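Side-chain contacts in beta-galactosidase (Bacillus circulans subsp. alkalophilus, PDB 3TTY), which hydrolyses terminal beta-D-galactosyl residues from beta-galactosides, as a TIM-barrel glycoside hydrolase that binds galactose: residues Val401-Trp405 / Glu406-Ala410; Ile490-Glu493 / Asn494-Thr498. All coordinates share one frame; numbering follows the deposited sequence.

Contact 1 of 2, residues Val401-Trp405 / Glu406-Ala410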
ATOM      1  N   VAL A 401     -23.506 -25.927   9.944  1.00 15.06           N
ATOM      2  CA  VAL A 401     -23.235 -24.513   9.736  1.00 21.27           C
ATOM      3  C   VAL A 401     -23.046 -24.195   8.249  1.00 22.59           C
ATOM      4  O   VAL A 401     -22.249 -24.825   7.538  1.00 19.22           O
ATOM      5  CB  VAL A 401     -22.057 -23.997  10.589  1.00 22.18           C
ATOM      6  CG1 VAL A 401     -21.042 -25.083  10.792  1.00 30.74           C
ATOM      7  CG2 VAL A 401     -21.445 -22.754   9.960  1.00 16.19           C
ATOM      8  N   MET A 402     -23.820 -23.214   7.803  1.00 19.05           N
ATOM      9  CA  MET A 402     -23.966 -22.891   6.401  1.00 18.10           C
ATOM     10  C   MET A 402     -22.921 -21.886   5.972  1.00 17.79           C
ATOM     11  O   MET A 402     -22.553 -20.989   6.730  1.00 14.41           O
ATOM     12  CB  MET A 402     -25.352 -22.292   6.144  1.00 17.85           C
ATOM     13  CG  MET A 402     -26.490 -23.283   6.159  1.00 17.50           C
ATOM     14  SD  MET A 402     -28.077 -22.446   6.016  1.00 18.32           S
ATOM     15  CE  MET A 402     -29.152 -23.833   5.679  1.00 16.20           C
ATOM     16  N   TYR A 403     -22.463 -22.052   4.739  1.00 17.14           N
ATOM     17  CA  TYR A 403     -21.505 -21.164   4.118  1.00 17.33           C
ATOM     18  C   TYR A 403     -21.914 -21.107   2.647  1.00 15.29           C
ATOM     19  O   TYR A 403     -22.339 -22.109   2.079  1.00 15.90           O
ATOM     20  CB  TYR A 403     -20.074 -21.728   4.264  1.00 14.36           C
ATOM     21  CG  TYR A 403     -19.084 -21.039   3.357  1.00 15.64           C
ATOM     22  CD1 TYR A 403     -18.627 -19.753   3.643  1.00 16.48           C
ATOM     23  CD2 TYR A 403     -18.630 -21.652   2.199  1.00 17.93           C
ATOM     24  CE1 TYR A 403     -17.743 -19.106   2.808  1.00 19.04           C
ATOM     25  CE2 TYR A 403     -17.736 -21.009   1.354  1.00 17.50           C
ATOM     26  CZ  TYR A 403     -17.301 -19.735   1.667  1.00 16.43           C
ATOM     27  OH  TYR A 403     -16.423 -19.089   0.837  1.00 19.32           O
ATOM     28  N   ASP A 404     -21.789 -19.946   2.025  1.00 16.82           N
ATOM     29  CA  ASP A 404     -22.189 -19.809   0.629  1.00 15.93           C
ATOM     30  C   ASP A 404     -21.306 -18.812  -0.089  1.00 16.11           C
ATOM     31  O   ASP A 404     -21.095 -17.712   0.417  1.00 15.29           O
ATOM     32  CB  ASP A 404     -23.642 -19.336   0.533  1.00 16.21           C
ATOM     33  CG  ASP A 404     -24.137 -19.278  -0.903  1.00 17.07           C
ATOM     34  OD1 ASP A 404     -24.198 -18.175  -1.467  1.00 21.26           O
ATOM     35  OD2 ASP A 404     -24.441 -20.340  -1.476  1.00 17.30           O
ATOM     36  N   TRP A 405     -20.824 -19.167  -1.279  1.00 15.19           N
ATOM     37  CA  TRP A 405     -19.895 -18.289  -2.000  1.00 15.77           C
ATOM     38  C   TRP A 405     -20.550 -17.029  -2.561  1.00 15.51           C
ATOM     39  O   TRP A 405     -19.901 -15.972  -2.635  1.00 16.29           O
ATOM     40  CB  TRP A 405     -19.146 -19.034  -3.127  1.00 15.80           C
ATOM     41  CG  TRP A 405     -17.840 -19.626  -2.708  1.00 14.61           C
ATOM     42  CD1 TRP A 405     -16.607 -19.046  -2.799  1.00 17.21           C
ATOM     43  CD2 TRP A 405     -17.631 -20.927  -2.135  1.00 15.60           C
ATOM     44  NE1 TRP A 405     -15.637 -19.908  -2.318  1.00 16.91           N
ATOM     45  CE2 TRP A 405     -16.241 -21.070  -1.910  1.00 14.76           C
ATOM     46  CE3 TRP A 405     -18.481 -21.992  -1.808  1.00 15.41           C
ATOM     47  CZ2 TRP A 405     -15.684 -22.228  -1.356  1.00 15.54           C
ATOM     48  CZ3 TRP A 405     -17.923 -23.147  -1.260  1.00 18.25           C
ATOM     49  CH2 TRP A 405     -16.541 -23.253  -1.036  1.00 13.56           C
ATOM     50  N   GLU A 406     -21.816 -17.136  -2.968  1.00 16.84           N
ATOM     51  CA  GLU A 406     -22.512 -16.005  -3.598  1.00 13.68           C
ATOM     52  C   GLU A 406     -22.855 -14.992  -2.526  1.00 16.81           C
ATOM     53  O   GLU A 406     -22.709 -13.783  -2.716  1.00 17.28           O
ATOM     54  CB  GLU A 406     -23.763 -16.457  -4.354  1.00 15.84           C
ATOM     55  CG  GLU A 406     -23.453 -17.298  -5.599  1.00 20.11           C
ATOM     56  CD  GLU A 406     -24.685 -17.660  -6.425  1.00 23.09           C
ATOM     57  OE1 GLU A 406     -25.760 -17.893  -5.837  1.00 29.36           O
ATOM     58  OE2 GLU A 406     -24.576 -17.717  -7.673  1.00 23.10           O
ATOM     59  N   ASN A 407     -23.293 -15.494  -1.382  1.00 15.19           N
ATOM     60  CA  ASN A 407     -23.462 -14.643  -0.213  1.00 18.68           C
ATOM     61  C   ASN A 407     -22.147 -13.927   0.128  1.00 19.23           C
ATOM     62  O   ASN A 407     -22.135 -12.727   0.408  1.00 19.21           O
ATOM     63  CB  ASN A 407     -23.920 -15.487   0.971  1.00 16.59           C
ATOM     64  CG  ASN A 407     -24.136 -14.669   2.222  1.00 19.94           C
ATOM     65  OD1 ASN A 407     -24.750 -13.606   2.177  1.00 21.38           O
ATOM     66  ND2 ASN A 407     -23.632 -15.166   3.360  1.00 18.03           N
ATOM     67  N   ARG A 408     -21.042 -14.674   0.099  1.00 15.45           N
ATOM     68  CA  ARG A 408     -19.725 -14.106   0.367  1.00 15.80           C
ATOM     69  C   ARG A 408     -19.370 -12.969  -0.597  1.00 18.00           C
ATOM     70  O   ARG A 408     -18.968 -11.887  -0.170  1.00 19.79           O
ATOM     71  CB  ARG A 408     -18.649 -15.192   0.303  1.00 14.78           C
ATOM     72  CG  ARG A 408     -17.239 -14.654   0.503  1.00 17.50           C
ATOM     73  CD  ARG A 408     -16.221 -15.768   0.751  1.00 20.79           C
ATOM     74  NE  ARG A 408     -14.885 -15.249   1.046  1.00 23.58           N
ATOM     75  CZ  ARG A 408     -13.821 -16.017   1.289  1.00 22.01           C
ATOM     76  NH1 ARG A 408     -13.938 -17.339   1.275  1.00 18.64           N
ATOM     77  NH2 ARG A 408     -12.640 -15.467   1.535  1.00 18.73           N
ATOM     78  N   TRP A 409     -19.505 -13.223  -1.895  1.00 14.67           N
ATOM     79  CA  TRP A 409     -19.228 -12.208  -2.906  1.00 15.21           C
ATOM     80  C   TRP A 409     -20.038 -10.928  -2.694  1.00 19.64           C
ATOM     81  O   TRP A 409     -19.488  -9.817  -2.730  1.00 16.20           O
ATOM     82  CB  TRP A 409     -19.524 -12.755  -4.298  1.00 14.98           C
ATOM     83  CG  TRP A 409     -18.606 -13.858  -4.732  1.00 18.31           C
ATOM     84  CD1 TRP A 409     -17.348 -14.117  -4.260  1.00 18.00           C
ATOM     85  CD2 TRP A 409     -18.880 -14.858  -5.720  1.00 15.52           C
ATOM     86  NE1 TRP A 409     -16.827 -15.214  -4.903  1.00 20.56           N
ATOM     87  CE2 TRP A 409     -17.744 -15.685  -5.805  1.00 18.48           C
ATOM     88  CE3 TRP A 409     -19.978 -15.131  -6.543  1.00 13.36           C
ATOM     89  CZ2 TRP A 409     -17.666 -16.760  -6.689  1.00 19.48           C
ATOM     90  CZ3 TRP A 409     -19.909 -16.196  -7.405  1.00 17.85           C
ATOM     91  CH2 TRP A 409     -18.755 -17.001  -7.481  1.00 20.47           C
ATOM     92  N   ALA A 410     -21.342 -11.075  -2.488  1.00 13.42           N
ATOM     93  CA  ALA A 410     -22.188  -9.905  -2.244  1.00 19.30           C
ATOM     94  C   ALA A 410     -21.754  -9.134  -0.985  1.00 21.01           C
ATOM     95  O   ALA A 410     -21.629  -7.901  -1.011  1.00 18.22           O
ATOM     96  CB  ALA A 410     -23.652 -10.298  -2.166  1.00 18.88           C
TER

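Contact 2 of 2, residues Ile490-Glu493 / Asn494-Thr498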
ATOM      1  N   ILE A 490     -31.110  -9.673   4.048  1.00 19.31           N
ATOM      2  CA  ILE A 490     -31.169  -8.313   3.545  1.00 16.34           C
ATOM      3  C   ILE A 490     -31.489  -8.277   2.046  1.00 20.25           C
ATOM      4  O   ILE A 490     -32.323  -7.488   1.616  1.00 22.12           O
ATOM      5  CB  ILE A 490     -29.867  -7.556   3.826  1.00 20.07           C
ATOM      6  CG1 ILE A 490     -29.457  -7.720   5.300  1.00 21.68           C
ATOM      7  CG2 ILE A 490     -30.006  -6.088   3.429  1.00 18.63           C
ATOM      8  CD1 ILE A 490     -30.453  -7.109   6.317  1.00 19.42           C
ATOM      9  N   VAL A 491     -30.866  -9.151   1.260  1.00 17.40           N
ATOM     10  CA  VAL A 491     -31.029  -9.108  -0.198  1.00 19.33           C
ATOM     11  C   VAL A 491     -31.422 -10.439  -0.838  1.00 20.20           C
ATOM     12  O   VAL A 491     -31.385 -11.489  -0.192  1.00 18.69           O
ATOM     13  CB  VAL A 491     -29.744  -8.624  -0.887  1.00 18.57           C
ATOM     14  CG1 VAL A 491     -29.379  -7.212  -0.417  1.00 17.00           C
ATOM     15  CG2 VAL A 491     -28.598  -9.612  -0.626  1.00 17.34           C
ATOM     16  N   ASN A 492     -31.801 -10.387  -2.114  1.00 17.14           N
ATOM     17  CA  ASN A 492     -32.025 -11.606  -2.877  1.00 20.21           C
ATOM     18  C   ASN A 492     -30.809 -11.938  -3.740  1.00 19.51           C
ATOM     19  O   ASN A 492     -29.745 -11.367  -3.566  1.00 16.99           O
ATOM     20  CB  ASN A 492     -33.277 -11.507  -3.749  1.00 17.28           C
ATOM     21  CG  ASN A 492     -33.096 -10.566  -4.924  1.00 22.45           C
ATOM     22  OD1 ASN A 492     -32.026  -9.971  -5.110  1.00 20.77           O
ATOM     23  ND2 ASN A 492     -34.144 -10.426  -5.734  1.00 20.26           N
ATOM     24  N   GLU A 493     -30.995 -12.859  -4.673  1.00 18.78           N
ATOM     25  CA  GLU A 493     -29.920 -13.396  -5.502  1.00 20.82           C
ATOM     26  C   GLU A 493     -29.238 -12.355  -6.380  1.00 21.56           C
ATOM     27  O   GLU A 493     -28.155 -12.597  -6.890  1.00 21.82           O
ATOM     28  CB  GLU A 493     -30.498 -14.487  -6.392  1.00 24.21           C
ATOM     29  CG  GLU A 493     -31.985 -14.264  -6.636  1.00 29.88           C
ATOM     30  CD  GLU A 493     -32.478 -15.008  -7.838  1.00 45.89           C
ATOM     31  OE1 GLU A 493     -31.683 -15.811  -8.380  1.00 48.91           O
ATOM     32  OE2 GLU A 493     -33.652 -14.793  -8.237  1.00 40.65           O
ATOM     33  N   ASN A 494     -29.869 -11.203  -6.574  1.00 20.81           N
ATOM     34  CA  ASN A 494     -29.243 -10.152  -7.367  1.00 18.07           C
ATOM     35  C   ASN A 494     -28.721  -9.009  -6.520  1.00 18.58           C
ATOM     36  O   ASN A 494     -28.379  -7.963  -7.036  1.00 17.78           O
ATOM     37  CB  ASN A 494     -30.190  -9.627  -8.444  1.00 18.43           C
ATOM     38  CG  ASN A 494     -30.558 -10.690  -9.454  1.00 22.28           C
ATOM     39  OD1 ASN A 494     -31.723 -11.008  -9.629  1.00 21.44           O
ATOM     40  ND2 ASN A 494     -29.554 -11.254 -10.117  1.00 29.29           N
ATOM     41  N   ASP A 495     -28.634  -9.229  -5.215  1.00 17.56           N
ATOM     42  CA  ASP A 495     -28.163  -8.202  -4.301  1.00 17.97           C
ATOM     43  C   ASP A 495     -29.124  -7.024  -4.278  1.00 21.35           C
ATOM     44  O   ASP A 495     -28.697  -5.871  -4.094  1.00 18.49           O
ATOM     45  CB  ASP A 495     -26.755  -7.709  -4.670  1.00 15.60           C
ATOM     46  CG  ASP A 495     -26.100  -6.958  -3.527  1.00 22.84           C
ATOM     47  OD1 ASP A 495     -26.331  -7.369  -2.365  1.00 21.40           O
ATOM     48  OD2 ASP A 495     -25.397  -5.947  -3.772  1.00 22.80           O
ATOM     49  N   LEU A 496     -30.407  -7.311  -4.494  1.00 15.74           N
ATOM     50  CA  LEU A 496     -31.449  -6.294  -4.373  1.00 17.39           C
ATOM     51  C   LEU A 496     -32.107  -6.438  -3.004  1.00 19.45           C
ATOM     52  O   LEU A 496     -32.443  -7.550  -2.576  1.00 21.26           O
ATOM     53  CB  LEU A 496     -32.509  -6.442  -5.464  1.00 14.47           C
ATOM     54  CG  LEU A 496     -32.156  -6.255  -6.943  1.00 19.92           C
ATOM     55  CD1 LEU A 496     -33.310  -6.755  -7.841  1.00 13.88           C
ATOM     56  CD2 LEU A 496     -31.758  -4.804  -7.277  1.00 16.20           C
ATOM     57  N   VAL A 497     -32.288  -5.322  -2.313  1.00 16.58           N
ATOM     58  CA  VAL A 497     -32.819  -5.359  -0.959  1.00 18.90           C
ATOM     59  C   VAL A 497     -34.248  -5.880  -0.942  1.00 22.74           C
ATOM     60  O   VAL A 497     -35.094  -5.475  -1.759  1.00 19.85           O
ATOM     61  CB  VAL A 497     -32.759  -3.977  -0.288  1.00 20.02           C
ATOM     62  CG1 VAL A 497     -33.453  -4.013   1.051  1.00 20.34           C
ATOM     63  CG2 VAL A 497     -31.323  -3.536  -0.127  1.00 19.22           C
ATOM     64  N   THR A 498     -34.512  -6.809  -0.028  1.00 23.03           N
ATOM     65  CA  THR A 498     -35.884  -7.247   0.211  1.00 21.46           C
ATOM     66  C   THR A 498     -36.566  -6.220   1.103  1.00 20.70           C
ATOM     67  O   THR A 498     -36.233  -6.074   2.288  1.00 25.74           O
ATOM     68  CB  THR A 498     -35.926  -8.632   0.856  1.00 22.50           C
ATOM     69  OG1 THR A 498     -35.485  -9.602  -0.104  1.00 25.40           O
ATOM     70  CG2 THR A 498     -37.345  -8.961   1.310  1.00 19.06           C
TER
HETATM   71  O   HOH W   1     -34.057 -11.773   0.377  1.00 20.38           O
HETATM   72  O   HOH W   2     -33.936 -10.045  -8.717  1.00 25.57           O

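Contact 1 of 2, residues Val401-Trp405 / Glu406-Ala410
The side chains of Tyr403 and Arg408 meet at an oblique angle across the start of helix 405-413, the phenol oxygen lying at the edge of the guanidinium and in its plane. The bond from Arg408 NH1 to Tyr403 OH is 3.1 Å long and nearly straight, at 165°. The two flat groups are turned 71° against each other, so they meet through one corner rather than stacking, while Arg408 CD also approaches Tyr403 OH at 3.3 Å. The extended arginine chain carries its head that far from the helix. Tyr403 in turn sets the edge of its ring, at CE2, over one face of the Trp405 indole.

Asp404 is the N-cap. Its CG stands anti to its own N (chi1 -176°), which brings OD1 round to Asn407 N at 2.8 Å, taken on the anti lone pair; a weak bond from Glu406 N adds 3.0 Å. Aspartate suits the place because its short arm bends back to the first-turn amides. One turn on, Trp405 O accepts from Trp409 N at 2.9 Å and lies over one face of the Trp409 indole, 3.2 Å from CG.

An alanine in place of Arg408 is likely to leave Tyr403 OH without this donor and Glu412 without its salt-bridge mate, and to break the link to Phe256 O. Lys465 pairs with both Asp404 OD2 and Glu406 OE1. The negative cap, beside the positive end of the helix dipole and a lysine, is thus probably stabilised as a carboxylate in a buried setting.

Contact 2 of 2, residues Ile490-Glu493 / Asn494-Thr498
A tight reversal in the loop after strand 481-485 brings Val491 opposite Val497 as a non-hydrogen-bonded antiparallel pair, joined by a type I turn from Asn492 to Asp495. Thr498 N binds Ile490 O at 2.8 Å and Asn492 N binds Leu496 O at 2.9 Å, one bond beyond each end of the valine pair. Asp495 N closes the turn onto Asn492 O at 2.9 Å.

The side chain of Asn492 repeats this grip. With CG between its own N and carbonyl carbon (chi1 71°), the amide folds back over the turn, and OD1 accepts from Asn494 N at 2.9 Å and from Leu496 N at 3.2 Å. These donors approach from opposite faces of the amide plane, which should limit its rotation. The other end, ND2, gives to a water that also donates to Asn494 OD1, so asparagine serves as acceptor and donor together.

Val491 spreads both methyls against Asp495 OD1, CG1 at 3.6 Å, and CG1 also meets Val497 CG2 at 4.2 Å. That carboxylate is satisfied by Tyr462 OH and, through OD2, by Lys356 of the second subunit.

Asp495 has a left-handed backbone (phi 65°), a conformation more usual for glycine or asparagine. Together with the bond from Asn492 N to Leu496 O, it makes this a hairpin turn of type I with a G1 beta bulge, reinforced by an Asx turn at Asn492.

Contact 1 and contact 2 lie about 13 Å apart between centres and touch where Ala410 CB comes 4.0 Å from Asp495 OD1. Two outer residues tie them together: Arg223 of helix 215-243 pairs with Glu406 and also donates to Glu493 O, while Tyr462 packs on Asn407 and Ala410 and reaches Asp495. Neither contact contributes a residue to the galactose pocket. Contact 1 joins the helix start to the loop that follows barrel strand 249-253, the strand carrying pocket residue Asn252. Contact 2 instead faces the second subunit, packing on its Tyr357 and pairing with its Lys356, two residues that sit in sequence between Glu355 and His358 of that subunit's galactose pocket, consistent with a place at the trimer interface.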